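Local coordinates for kinetochore protein mis18 (Schizosaccharomyces pombe, PDB 5J6P), which takes part in the complex that recruits CENP-A to centromeres and keeps histones of the centromeric central core deacetylated, at residues D52-T64 with G71-D83. Numbering follows the deposited sequence.
Sequences DDGLCVYSELSCT and GKVYNSTPIYLDD. With ZN (zinc ion), chain D.
Tyr58 and Lys72 meet on one face of an antiparallel hairpin, strand 57-63 against strand 69-76. In the backbone ladder Ser59 and Val73 exchange two N-H...O bonds, Val57 and Ser76 another two, and Leu61 N gives one to Gly71 O at 3.0 Å. Between Val57 and Tyr58 the register slips by one: Asn75 and Ser76 both face Val57, a classic beta bulge, and Val57 O accepts from Ser76 N while Asn75 N also points at it, at a distance too short to be trusted in detail. The Asn75 amide turns back toward the neighbouring strand, where ND2 makes weak bonds to Val57 O and Ser59 OG; that hydroxyl also bonds Thr47 O.

The aromatic contacts lie with Tyr58, Lys72 and Tyr74. With CG lodged between its backbone N and carbonyl carbon (chi1 71°), the Tyr58 ring lies beneath the bent lysine chain: Lys72 CE sits over one face, 3.4 Å from the centroid, and NZ adds a cation-pi contact at 4.7 Å. Tyr58 CB in turn lies 4.0 Å from the Tyr74 centroid, over that ring's face, while the two side chains lie alongside each other, pointing the same way, with ring planes inclined at 59°. With the ring cut back to an alanine here, the Lys72 chain would probably lose the surface it lies on, and its ammonium would be left free to swing.

Apolar contacts add to this at the loop end and along the face that carries Leu61 and Val73. Cys56 SG touches Leu81 CD1 at 3.4 Å and nears Pro78, whose CG meets Leu55 CD2; toward the zinc end, Leu61 CD2 packs on Val73 CG2 at 3.9 Å.

Within the six-stranded sheet of this Yippee-like Mis18 domain, the hairpin runs between strands 42-50 and 88-91, and strand 57-63 leads to Cys63, which binds zinc with Cys9, Cys12 and Cys66.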
# COMPACT_ATOMS: atom_id res chain seq x y z
N ASP A 52 22.98 5.35 -20.10
CA ASP A 52 24.36 5.88 -20.00
C ASP A 52 25.27 5.31 -21.06
O ASP A 52 26.13 6.04 -21.62
CB ASP A 52 24.98 5.60 -18.63
CG ASP A 52 24.41 6.48 -17.54
OD1 ASP A 52 23.80 7.54 -17.85
OD2 ASP A 52 24.57 6.08 -16.37
N ASP A 53 25.06 4.01 -21.33
CA ASP A 53 25.72 3.29 -22.42
C ASP A 53 25.08 3.49 -23.82
O ASP A 53 25.07 2.57 -24.61
CB ASP A 53 25.77 1.79 -22.07
CG ASP A 53 24.42 1.09 -22.22
OD1 ASP A 53 23.37 1.75 -22.12
OD2 ASP A 53 24.41 -0.13 -22.46
N GLY A 54 24.52 4.66 -24.13
CA GLY A 54 23.98 4.95 -25.46
C GLY A 54 22.97 3.97 -26.07
O GLY A 54 22.41 4.25 -27.14
N LEU A 55 22.65 2.87 -25.40
CA LEU A 55 22.06 1.72 -26.07
C LEU A 55 20.53 1.68 -26.15
O LEU A 55 19.97 1.23 -27.17
CB LEU A 55 22.59 0.41 -25.48
CG LEU A 55 23.67 -0.26 -26.33
CD1 LEU A 55 24.33 -1.40 -25.54
CD2 LEU A 55 23.09 -0.75 -27.67
N CYS A 56 19.84 2.12 -25.09
CA CYS A 56 18.38 2.08 -25.09
C CYS A 56 17.78 3.46 -25.07
O CYS A 56 18.48 4.44 -24.82
CB CYS A 56 17.87 1.29 -23.90
SG CYS A 56 18.94 -0.08 -23.50
N VAL A 57 16.49 3.50 -25.32
CA VAL A 57 15.72 4.74 -25.24
C VAL A 57 14.50 4.60 -24.31
O VAL A 57 13.61 3.74 -24.51
CB VAL A 57 15.35 5.24 -26.65
CG1 VAL A 57 14.31 6.36 -26.61
CG2 VAL A 57 16.61 5.69 -27.37
N TYR A 58 14.44 5.48 -23.32
CA TYR A 58 13.38 5.49 -22.33
C TYR A 58 12.79 6.86 -22.13
O TYR A 58 13.45 7.89 -22.31
CB TYR A 58 13.91 4.99 -21.01
CG TYR A 58 14.86 5.95 -20.32
CD1 TYR A 58 14.37 6.97 -19.52
CD2 TYR A 58 16.22 5.79 -20.43
CE1 TYR A 58 15.22 7.82 -18.86
CE2 TYR A 58 17.08 6.65 -19.77
CZ TYR A 58 16.57 7.66 -19.00
OH TYR A 58 17.40 8.53 -18.34
N SER A 59 11.53 6.86 -21.75
CA SER A 59 10.84 8.03 -21.25
C SER A 59 10.71 7.88 -19.73
O SER A 59 10.48 6.78 -19.23
CB SER A 59 9.49 8.13 -21.92
OG SER A 59 9.66 8.54 -23.26
N GLU A 60 10.88 8.99 -19.01
CA GLU A 60 10.73 9.00 -17.55
C GLU A 60 9.30 8.72 -17.06
O GLU A 60 8.35 9.14 -17.70
CB GLU A 60 11.16 10.34 -17.04
CG GLU A 60 12.67 10.49 -17.04
CD GLU A 60 13.11 11.80 -16.42
OE1 GLU A 60 12.39 12.82 -16.62
OE2 GLU A 60 14.17 11.80 -15.73
N LEU A 61 9.17 7.96 -15.95
CA LEU A 61 7.89 7.74 -15.24
C LEU A 61 7.79 8.58 -13.97
O LEU A 61 8.69 8.50 -13.10
CB LEU A 61 7.76 6.30 -14.77
CG LEU A 61 7.27 5.19 -15.66
CD1 LEU A 61 7.21 3.91 -14.82
CD2 LEU A 61 5.92 5.57 -16.23
N SER A 62 6.67 9.31 -13.84
CA SER A 62 6.37 10.19 -12.69
C SER A 62 5.13 9.72 -11.87
O SER A 62 4.20 9.21 -12.48
CB SER A 62 6.10 11.58 -13.22
OG SER A 62 7.26 12.13 -13.84
N CYS A 63 5.15 9.94 -10.56
CA CYS A 63 4.00 9.64 -9.72
C CYS A 63 2.96 10.76 -9.84
O CYS A 63 3.15 11.86 -9.33
CB CYS A 63 4.42 9.49 -8.26
SG CYS A 63 3.12 9.82 -7.05
N THR A 64 1.86 10.45 -10.53
CA THR A 64 0.80 11.44 -10.80
C THR A 64 0.38 12.30 -9.62
O THR A 64 -0.08 13.40 -9.83
CB THR A 64 -0.50 10.79 -11.22
OG1 THR A 64 -0.71 9.67 -10.37
CG2 THR A 64 -0.44 10.38 -12.67
N GLY A 71 10.80 6.18 -12.11
CA GLY A 71 11.11 5.08 -13.01
C GLY A 71 11.27 5.50 -14.45
O GLY A 71 11.64 6.65 -14.74
N LYS A 72 10.98 4.56 -15.34
CA LYS A 72 11.07 4.77 -16.78
C LYS A 72 10.44 3.68 -17.59
O LYS A 72 10.26 2.55 -17.12
CB LYS A 72 12.53 4.89 -17.22
CG LYS A 72 13.49 4.17 -16.32
CD LYS A 72 14.89 4.31 -16.86
CE LYS A 72 15.54 5.63 -16.49
NZ LYS A 72 16.26 5.49 -15.21
N VAL A 73 10.08 4.02 -18.82
CA VAL A 73 9.65 3.03 -19.79
C VAL A 73 10.67 3.01 -20.88
O VAL A 73 10.79 3.99 -21.63
CB VAL A 73 8.32 3.41 -20.43
CG1 VAL A 73 7.92 2.35 -21.45
CG2 VAL A 73 7.25 3.55 -19.35
N TYR A 74 11.38 1.89 -21.02
CA TYR A 74 12.24 1.71 -22.19
C TYR A 74 11.38 1.48 -23.44
O TYR A 74 10.62 0.51 -23.50
CB TYR A 74 13.23 0.58 -21.97
CG TYR A 74 14.23 0.97 -20.91
CD1 TYR A 74 13.96 0.81 -19.58
CD2 TYR A 74 15.41 1.56 -21.26
CE1 TYR A 74 14.90 1.17 -18.62
CE2 TYR A 74 16.33 1.96 -20.31
CZ TYR A 74 16.07 1.75 -19.00
OH TYR A 74 16.98 2.15 -18.05
N ASN A 75 11.48 2.41 -24.39
CA ASN A 75 10.70 2.39 -25.63
C ASN A 75 11.43 1.62 -26.74
O ASN A 75 10.77 0.98 -27.58
CB ASN A 75 10.41 3.81 -26.14
CG ASN A 75 10.01 4.76 -25.03
OD1 ASN A 75 8.87 4.76 -24.57
ND2 ASN A 75 10.94 5.59 -24.60
N SER A 76 12.77 1.71 -26.73
CA SER A 76 13.63 1.07 -27.72
C SER A 76 14.75 0.38 -27.05
O SER A 76 15.50 0.99 -26.29
CB SER A 76 14.25 2.08 -28.69
OG SER A 76 13.24 2.76 -29.40
N THR A 77 14.91 -0.88 -27.40
CA THR A 77 15.93 -1.74 -26.84
C THR A 77 16.59 -2.59 -27.93
O THR A 77 16.06 -2.71 -29.07
CB THR A 77 15.30 -2.69 -25.80
OG1 THR A 77 14.07 -3.25 -26.31
CG2 THR A 77 14.98 -1.93 -24.55
N PRO A 78 17.76 -3.18 -27.58
CA PRO A 78 18.34 -4.31 -28.28
C PRO A 78 17.46 -5.55 -28.11
O PRO A 78 16.37 -5.43 -27.57
CB PRO A 78 19.63 -4.56 -27.50
CG PRO A 78 20.04 -3.22 -27.04
CD PRO A 78 18.73 -2.62 -26.62
N ILE A 79 17.91 -6.70 -28.60
CA ILE A 79 17.16 -7.98 -28.41
C ILE A 79 17.07 -8.38 -26.98
O ILE A 79 16.01 -8.85 -26.55
CB ILE A 79 17.73 -9.26 -29.14
CG1 ILE A 79 19.28 -9.28 -29.20
CG2 ILE A 79 17.00 -9.54 -30.46
CD1 ILE A 79 19.92 -8.55 -30.37
N TYR A 80 18.18 -8.22 -26.28
CA TYR A 80 18.33 -8.86 -24.99
C TYR A 80 17.44 -8.19 -23.92
O TYR A 80 16.80 -8.87 -23.09
CB TYR A 80 19.81 -9.02 -24.58
CG TYR A 80 20.73 -7.82 -24.70
CD1 TYR A 80 21.34 -7.47 -25.92
CD2 TYR A 80 21.06 -7.07 -23.57
CE1 TYR A 80 22.21 -6.38 -26.00
CE2 TYR A 80 21.93 -5.98 -23.65
CZ TYR A 80 22.50 -5.64 -24.86
OH TYR A 80 23.36 -4.56 -24.91
N LEU A 81 17.31 -6.86 -24.02
CA LEU A 81 16.39 -6.10 -23.18
C LEU A 81 14.94 -6.01 -23.68
O LEU A 81 14.19 -5.16 -23.19
CB LEU A 81 16.95 -4.69 -22.94
CG LEU A 81 18.27 -4.64 -22.17
CD1 LEU A 81 18.84 -3.22 -22.14
CD2 LEU A 81 18.11 -5.19 -20.75
N ASP A 82 14.51 -6.89 -24.60
CA ASP A 82 13.10 -6.88 -25.06
C ASP A 82 12.08 -7.20 -23.96
O ASP A 82 10.90 -6.94 -24.16
CB ASP A 82 12.86 -7.82 -26.24
CG ASP A 82 13.14 -7.18 -27.57
OD1 ASP A 82 14.17 -6.50 -27.67
OD2 ASP A 82 12.34 -7.34 -28.51
N ASP A 83 12.54 -7.76 -22.83
CA ASP A 83 11.70 -7.93 -21.61
C ASP A 83 11.20 -6.62 -21.03
O ASP A 83 10.05 -6.48 -20.66
CB ASP A 83 12.49 -8.58 -20.49
CG ASP A 83 13.26 -9.75 -20.95
OD1 ASP A 83 12.58 -10.77 -21.23
OD2 ASP A 83 14.51 -9.59 -21.07
ZN ZN D . 4.43 10.08 -5.28